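Side-chain contacts in alpha-fucosidase GH29 (Fusarium graminearum, PDB 4PSR), which probably hydrolyses alpha-1,6-linked L-fucose from the innermost N-acetylglucosamine of glycoprotein glycans, as a retaining exo-glycosidase of family GH29: residues N18-P21 and E22-D26; H327-L330 and D331-K335; T189-Q192 and K193-G196. All blocks are in the same frame, centred on the assembly; numbering follows the deposited sequence.

Contact 1 of 3, residues N18-P21 and E22-D26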
loop_
_atom_site.group_PDB
_atom_site.type_symbol
_atom_site.label_atom_id
_atom_site.label_comp_id
_atom_site.label_asym_id
_atom_site.label_seq_id
_atom_site.Cartn_x
_atom_site.Cartn_y
_atom_site.Cartn_z
ATOM N N ASN A 18 -15.755 7.478 -5.733
ATOM C CA ASN A 18 -14.754 8.120 -4.868
ATOM C C ASN A 18 -13.657 7.098 -4.572
ATOM O O ASN A 18 -13.899 6.102 -3.884
ATOM C CB ASN A 18 -15.405 8.642 -3.582
ATOM C CG ASN A 18 -14.468 9.477 -2.748
ATOM O OD1 ASN A 18 -13.623 10.196 -3.266
ATOM N ND2 ASN A 18 -14.656 9.415 -1.437
ATOM N N ALA A 19 -12.465 7.334 -5.100
ATOM C CA ALA A 19 -11.420 6.318 -5.081
ATOM C C ALA A 19 -10.976 5.911 -3.677
ATOM O O ALA A 19 -10.817 4.734 -3.387
ATOM C CB ALA A 19 -10.230 6.796 -5.881
ATOM N N ALA A 20 -10.747 6.910 -2.850
ATOM C CA ALA A 20 -10.143 6.721 -1.518
ATOM C C ALA A 20 -11.045 7.386 -0.493
ATOM O O ALA A 20 -10.884 8.579 -0.188
ATOM C CB ALA A 20 -8.744 7.316 -1.492
ATOM N N PRO A 21 -12.004 6.629 0.046
ATOM C CA PRO A 21 -12.944 7.236 1.008
ATOM C C PRO A 21 -12.247 7.561 2.328
ATOM O O PRO A 21 -11.160 7.068 2.608
ATOM C CB PRO A 21 -14.009 6.164 1.178
ATOM C CG PRO A 21 -13.312 4.874 0.885
ATOM C CD PRO A 21 -12.279 5.202 -0.188
ATOM N N GLU A 22 -12.870 8.399 3.138
ATOM C CA GLU A 22 -12.239 8.856 4.370
ATOM C C GLU A 22 -11.836 7.712 5.305
ATOM O O GLU A 22 -10.734 7.781 5.885
ATOM C CB GLU A 22 -13.124 9.872 5.101
ATOM C CG GLU A 22 -13.400 11.108 4.279
ATOM C CD GLU A 22 -12.146 11.827 3.859
ATOM O OE1 GLU A 22 -11.380 12.290 4.721
ATOM O OE2 GLU A 22 -11.912 11.988 2.651
ATOM N N TRP A 23 -12.632 6.658 5.426
ATOM C CA TRP A 23 -12.247 5.570 6.332
ATOM C C TRP A 23 -10.920 4.926 5.892
ATOM O O TRP A 23 -10.118 4.477 6.741
ATOM C CB TRP A 23 -13.320 4.483 6.484
ATOM C CG TRP A 23 -13.524 3.598 5.270
ATOM C CD1 TRP A 23 -14.534 3.691 4.357
ATOM C CD2 TRP A 23 -12.742 2.454 4.886
ATOM N NE1 TRP A 23 -14.412 2.702 3.416
ATOM C CE2 TRP A 23 -13.314 1.934 3.703
ATOM C CE3 TRP A 23 -11.603 1.838 5.397
ATOM C CZ2 TRP A 23 -12.791 0.832 3.044
ATOM C CZ3 TRP A 23 -11.086 0.723 4.726
ATOM C CH2 TRP A 23 -11.678 0.242 3.568
ATOM N N TYR A 24 -10.695 4.857 4.584
ATOM C CA TYR A 24 -9.497 4.231 4.045
ATOM C C TYR A 24 -8.286 5.127 4.252
ATOM O O TYR A 24 -7.212 4.656 4.602
ATOM C CB TYR A 24 -9.728 3.861 2.572
ATOM C CG TYR A 24 -8.533 3.310 1.802
ATOM C CD1 TYR A 24 -7.757 4.137 1.022
ATOM C CD2 TYR A 24 -8.201 1.962 1.856
ATOM C CE1 TYR A 24 -6.697 3.646 0.296
ATOM C CE2 TYR A 24 -7.144 1.456 1.124
ATOM C CZ TYR A 24 -6.400 2.311 0.352
ATOM O OH TYR A 24 -5.329 1.863 -0.391
ATOM N N ARG A 25 -8.456 6.430 4.094
ATOM C CA ARG A 25 -7.393 7.372 4.404
ATOM C C ARG A 25 -7.058 7.377 5.894
ATOM O O ARG A 25 -5.896 7.592 6.280
ATOM C CB ARG A 25 -7.760 8.788 3.949
ATOM C CG ARG A 25 -8.108 8.918 2.468
ATOM C CD ARG A 25 -8.432 10.344 2.070
ATOM N NE ARG A 25 -8.915 10.392 0.683
ATOM C CZ ARG A 25 -8.433 11.165 -0.280
ATOM N NH1 ARG A 25 -7.446 12.017 -0.078
ATOM N NH2 ARG A 25 -8.992 11.066 -1.477
ATOM N N ASP A 26 -8.054 7.117 6.729
ATOM C CA ASP A 26 -7.830 7.085 8.164
ATOM C C ASP A 26 -7.098 5.828 8.608
ATOM O O ASP A 26 -6.503 5.807 9.689
ATOM C CB ASP A 26 -9.175 7.107 8.899
ATOM C CG ASP A 26 -9.905 8.443 8.817
ATOM O OD1 ASP A 26 -9.301 9.485 8.453
ATOM O OD2 ASP A 26 -11.122 8.420 9.115
HETATM O O HOH W 1 -10.858 9.756 -3.244
HETATM O O HOH W 2 -12.556 10.828 0.236
#
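Pro21 stands at the N-cap of helix 22-27, and its carbonyl opens the first turn: Arg25 N donates to Pro21 O at 3.2 Å, while Tyr24 N makes a weak, bent bond to the same oxygen. One residue earlier, the carbonyl of Ala20 is taken by a side chain. Arg25 NE meets Ala20 O at 2.8 Å in a nearly straight bond (171°), the oxygen lying at the edge of the guanidinium and in its plane. NH2 adds a weak second bond to this oxygen. Arg25 reaches it because CG lies anti to the carbonyl carbon (chi1 -56°) and the chain then runs extended to NE, back beside the N-terminal turn; its NH1 pairs with Glu531. Trp23, Pro21 and Tyr24 form the apolar side. Pro21 CG comes within 3.5 Å of Trp23 NE1, approaching the indole obliquely with the two side chains pointing the same way, and Pro21 CD rests 4.0 Å from Tyr24 CB. The indole NE1 donates to Glu266 O, and Tyr24 OH is hydrogen-bonded to Gln301 OE1. Trp23 and Tyr24 also pack on Ile222 and Val268, where strands 222-225 and 268-272 begin, so this short helix covers part of the N-terminal end of the TIM barrel just before the first barrel strand, 29-33. Two waters stitch the preceding loop to the helix. Water 1 accepts from Arg25 NH2 (2.9 Å) and Ala20 N and donates to Asn18 OD1. Water 2 accepts from Asn18 ND2 and donates to Ala20 O (2.8 Å) and Glu22 OE2. Glu22 OE2 lies 3.9 Å from Arg25 NE, well out of the guanidinium plane, a long pairing of charges alone; Glu22 OE1 pairs with Arg377.

Contact 2 of 3, residues H327-L330 and D331-K335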
loop_
_atom_site.group_PDB
_atom_site.type_symbol
_atom_site.label_atom_id
_atom_site.label_comp_id
_atom_site.label_asym_id
_atom_site.label_seq_id
_atom_site.Cartn_x
_atom_site.Cartn_y
_atom_site.Cartn_z
ATOM N N HIS A 327 9.280 2.002 10.801
ATOM C CA HIS A 327 9.802 3.151 10.049
ATOM C C HIS A 327 9.227 3.221 8.633
ATOM O O HIS A 327 8.935 4.298 8.130
ATOM C CB HIS A 327 11.326 3.124 10.017
ATOM C CG HIS A 327 11.948 3.346 11.353
ATOM N ND1 HIS A 327 13.308 3.470 11.514
ATOM C CD2 HIS A 327 11.397 3.469 12.586
ATOM C CE1 HIS A 327 13.570 3.667 12.796
ATOM N NE2 HIS A 327 12.428 3.671 13.466
ATOM N N SER A 328 9.046 2.063 8.008
ATOM C CA SER A 328 8.479 2.022 6.667
ATOM C C SER A 328 7.037 2.538 6.709
ATOM O O SER A 328 6.648 3.319 5.861
ATOM C CB SER A 328 8.559 0.624 6.068
ATOM O OG SER A 328 9.922 0.288 5.803
ATOM N N LEU A 329 6.244 2.071 7.680
ATOM C CA LEU A 329 4.876 2.539 7.816
ATOM C C LEU A 329 4.834 4.068 7.948
ATOM O O LEU A 329 4.043 4.732 7.295
ATOM C CB LEU A 329 4.226 1.869 9.027
ATOM C CG LEU A 329 2.829 2.390 9.381
ATOM C CD1 LEU A 329 1.844 2.173 8.232
ATOM C CD2 LEU A 329 2.342 1.714 10.653
ATOM N N LEU A 330 5.659 4.613 8.848
ATOM C CA LEU A 330 5.663 6.056 9.063
ATOM C C LEU A 330 6.031 6.811 7.788
ATOM O O LEU A 330 5.430 7.848 7.465
ATOM C CB LEU A 330 6.623 6.414 10.196
ATOM C CG LEU A 330 6.200 5.909 11.589
ATOM C CD1 LEU A 330 7.381 5.905 12.538
ATOM C CD2 LEU A 330 5.036 6.742 12.152
ATOM N N ASP A 331 7.025 6.299 7.063
ATOM C CA ASP A 331 7.397 6.883 5.798
ATOM C C ASP A 331 6.231 6.913 4.815
ATOM O O ASP A 331 5.946 7.946 4.237
ATOM C CB ASP A 331 8.602 6.133 5.236
ATOM C CG ASP A 331 9.195 6.818 4.029
ATOM O OD1 ASP A 331 9.902 7.839 4.201
ATOM O OD2 ASP A 331 9.032 6.323 2.878
ATOM N N ARG A 332 5.557 5.786 4.622
ATOM C CA ARG A 332 4.457 5.745 3.653
ATOM C C ARG A 332 3.328 6.677 4.052
ATOM O O ARG A 332 2.779 7.397 3.218
ATOM C CB ARG A 332 3.880 4.333 3.459
ATOM C CG ARG A 332 4.869 3.190 3.112
ATOM C CD ARG A 332 5.859 3.538 2.017
ATOM N NE ARG A 332 7.212 3.860 2.472
ATOM C CZ ARG A 332 8.161 2.981 2.765
ATOM N NH1 ARG A 332 9.359 3.438 3.160
ATOM N NH2 ARG A 332 7.926 1.666 2.723
ATOM N N VAL A 333 2.979 6.682 5.330
ATOM C CA VAL A 333 1.875 7.496 5.800
ATOM C C VAL A 333 2.200 8.980 5.635
ATOM O O VAL A 333 1.331 9.767 5.273
ATOM C CB VAL A 333 1.524 7.137 7.242
ATOM C CG1 VAL A 333 0.608 8.148 7.865
ATOM C CG2 VAL A 333 0.934 5.724 7.328
ATOM N N SER A 334 3.454 9.357 5.888
ATOM C CA SER A 334 3.873 10.753 5.751
ATOM C C SER A 334 3.814 11.235 4.295
ATOM O O SER A 334 3.735 12.444 4.027
ATOM C CB SER A 334 5.297 10.947 6.295
ATOM O OG SER A 334 6.308 10.457 5.419
ATOM N N LYS A 335 3.896 10.303 3.341
ATOM C CA LYS A 335 3.896 10.631 1.906
ATOM C C LYS A 335 2.518 10.493 1.267
ATOM O O LYS A 335 2.426 10.519 0.035
ATOM C CB LYS A 335 4.914 9.738 1.187
ATOM C CG LYS A 335 6.362 10.048 1.485
ATOM C CD LYS A 335 7.249 8.927 1.000
ATOM C CE LYS A 335 8.748 9.249 1.130
ATOM N NZ LYS A 335 9.574 8.047 0.806
HETATM O O HOH W 3 9.870 -0.727 3.289
#
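Four backbone bonds tie His327-Leu330 to the next helical turn: Asp331 N to His327 O, Arg332 N to Ser328 O, Val333 N to Leu329 O and Ser334 N to Leu330 O, all between 2.9 and 3.0 Å. Apolar contact adds one pair, Leu329 CD1 against Val333 CG2 at 3.8 Å, the two side chains lying side by side and pointing the same way; Leu329 continues onto Met339 and Val333 onto Thr408. The turn belongs to helix 322-334 of the beta-alpha-beta crossover between strands 300-305 and 337-343, the last two strands of the TIM barrel. One helix face therefore looks to the barrel, and another meets strand 405-409 of the antiparallel sheet that follows. Asp331, Arg332 and Lys335 form a salt-bridge network centred on Asp331 OD2. Lys335 NZ reaches Asp331 OD2 from the syn side at 2.7 Å, and Arg332, in the conformer described (a second was modelled), grips the same OD2 side-on with NE at 3.1 Å and NH1 at 2.9 Å. Arg332 NE points at the anti lone pair of OD2, whereas NH1 comes from above the carboxylate plane. The other oxygen, OD1, pairs with Arg406, so this buried carboxylate is surrounded by three basic residues and would be expected to stay ionised. Bends at chi2 (-47°) and chi3 (103°) fold Arg332 back over its own helix: Ser328 O lies 3.4 Å above the centre of one face of the Arg332 guanidinium, and the angle to NE is too poor for a hydrogen bond. Ser328 CB closes on Arg332 NH2 at 3.6 Å. Water 3 donates to Ser328 OG and accepts from Arg332 NH2, Ser328 OG is also hydrogen-bonded to Ala324 O, and Ser334 OG donates to Asp331 O near the helix end.

Contact 3 of 3, residues T189-Q192 and K193-G196; sequences TSLQ and KLLG
The carboxamide of Gln192, the flat side-chain group here, is turned away from residues 193-196 on an extended chain, and its NE2 donates to Thr186 O. Leucines make the apolar contact. Leu191 CG lies 3.7 Å from Leu195 CD1, and Leu191 CD1 is 4.0 Å from Leu194 CD2, both pairs crossing at a slant. Leu191 reaches forward along the helix because CG stands anti to the backbone N (chi1 -168°). The turn is held by Leu195 N to Leu191 O at 3.1 Å; the bonds of Lys193 N and Leu194 N to the preceding turn are weak. Gly196, with phi of 68°, has the positive phi of a Schellman motif just after the helical turn. Lys193 CB sits 3.3 Å from Ser190 O, but its amine runs off to Val137 O and Glu139, and Ser190 OG binds the same glutamate. Helix 189-195 is thereby fastened at the periphery of the catalytic domain: Leu191 and Leu194 rest on Glu76 of helix 76-80, Leu194 also on Ile79, while the polar side is tied to the loop of residues 137-140.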
loop_
_atom_site.group_PDB
_atom_site.type_symbol
_atom_site.label_atom_id
_atom_site.label_comp_id
_atom_site.label_asym_id
_atom_site.label_seq_id
_atom_site.Cartn_x
_atom_site.Cartn_y
_atom_site.Cartn_z
ATOM N N THR A 189 -9.942 -30.012 -20.532
ATOM C CA THR A 189 -10.506 -28.680 -20.430
ATOM C C THR A 189 -10.497 -28.172 -18.989
ATOM O O THR A 189 -10.382 -26.963 -18.761
ATOM C CB THR A 189 -11.917 -28.610 -21.012
ATOM O OG1 THR A 189 -12.771 -29.500 -20.307
ATOM C CG2 THR A 189 -11.914 -29.017 -22.486
ATOM N N SER A 190 -10.604 -29.061 -18.008
ATOM C CA SER A 190 -10.538 -28.613 -16.617
ATOM C C SER A 190 -9.135 -28.119 -16.302
ATOM O O SER A 190 -8.954 -27.027 -15.741
ATOM C CB SER A 190 -10.929 -29.741 -15.658
ATOM O OG SER A 190 -10.784 -29.277 -14.322
ATOM N N LEU A 191 -8.124 -28.891 -16.686
ATOM C CA LEU A 191 -6.754 -28.484 -16.471
ATOM C C LEU A 191 -6.399 -27.197 -17.224
ATOM O O LEU A 191 -5.631 -26.376 -16.723
ATOM C CB LEU A 191 -5.784 -29.623 -16.814
ATOM C CG LEU A 191 -4.328 -29.418 -16.370
ATOM C CD1 LEU A 191 -4.200 -29.169 -14.872
ATOM C CD2 LEU A 191 -3.489 -30.616 -16.808
ATOM N N GLN A 192 -6.966 -26.998 -18.405
ATOM C CA GLN A 192 -6.780 -25.748 -19.120
ATOM C C GLN A 192 -7.218 -24.554 -18.280
ATOM O O GLN A 192 -6.593 -23.497 -18.335
ATOM C CB GLN A 192 -7.549 -25.741 -20.424
ATOM C CG GLN A 192 -7.001 -26.641 -21.537
ATOM C CD GLN A 192 -7.898 -26.623 -22.764
ATOM O OE1 GLN A 192 -8.979 -26.038 -22.754
ATOM N NE2 GLN A 192 -7.458 -27.284 -23.823
ATOM N N LYS A 193 -8.291 -24.715 -17.521
ATOM C CA LYS A 193 -8.771 -23.621 -16.677
ATOM C C LYS A 193 -7.729 -23.273 -15.600
ATOM O O LYS A 193 -7.453 -22.096 -15.357
ATOM C CB LYS A 193 -10.108 -23.952 -16.027
ATOM C CG LYS A 193 -10.692 -22.796 -15.192
ATOM C CD LYS A 193 -12.047 -23.163 -14.575
ATOM C CE LYS A 193 -13.149 -23.315 -15.624
ATOM N NZ LYS A 193 -14.391 -23.777 -14.950
ATOM N N LEU A 194 -7.149 -24.265 -14.952
ATOM C CA LEU A 194 -6.095 -24.011 -13.960
ATOM C C LEU A 194 -4.909 -23.244 -14.570
ATOM O O LEU A 194 -4.405 -22.264 -13.993
ATOM C CB LEU A 194 -5.602 -25.303 -13.320
ATOM C CG LEU A 194 -4.552 -25.111 -12.220
ATOM C CD1 LEU A 194 -5.149 -24.552 -10.924
ATOM C CD2 LEU A 194 -3.826 -26.428 -11.966
ATOM N N LEU A 195 -4.479 -23.709 -15.742
ATOM C CA LEU A 195 -3.221 -23.297 -16.355
ATOM C C LEU A 195 -3.370 -22.135 -17.350
ATOM O O LEU A 195 -2.404 -21.787 -18.033
ATOM C CB LEU A 195 -2.554 -24.507 -17.031
ATOM C CG LEU A 195 -2.227 -25.668 -16.107
ATOM C CD1 LEU A 195 -1.657 -26.862 -16.850
ATOM C CD2 LEU A 195 -1.235 -25.242 -15.045
ATOM N N GLY A 196 -4.548 -21.540 -17.432
ATOM C CA GLY A 196 -4.761 -20.370 -18.269
ATOM C C GLY A 196 -4.668 -20.658 -19.761
ATOM O O GLY A 196 -4.188 -19.798 -20.510
#

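How the contacts relate
Contacts 1 and 2 are close neighbours, with centres about 17 Å apart and nearest atoms about 7 Å apart, and they work on the same strands: Tyr24, already hydrogen-bonded to strand 300-305 through its side chain, accepts with its backbone O from Asn338 ND2 of strand 337-343, and the helix of contact 2 connects these two strands. The side chain of Arg332 in contact 2 is about 13 Å from the bound L-fucose, and that of Arg25 in contact 1 about 9 Å from the sodium ion held by Asp15, His17 and Thr281. Contact 3 lies apart, its centre about 38 Å from contact 1 and 41 Å from contact 2, on an outlying helix of the same catalytic domain.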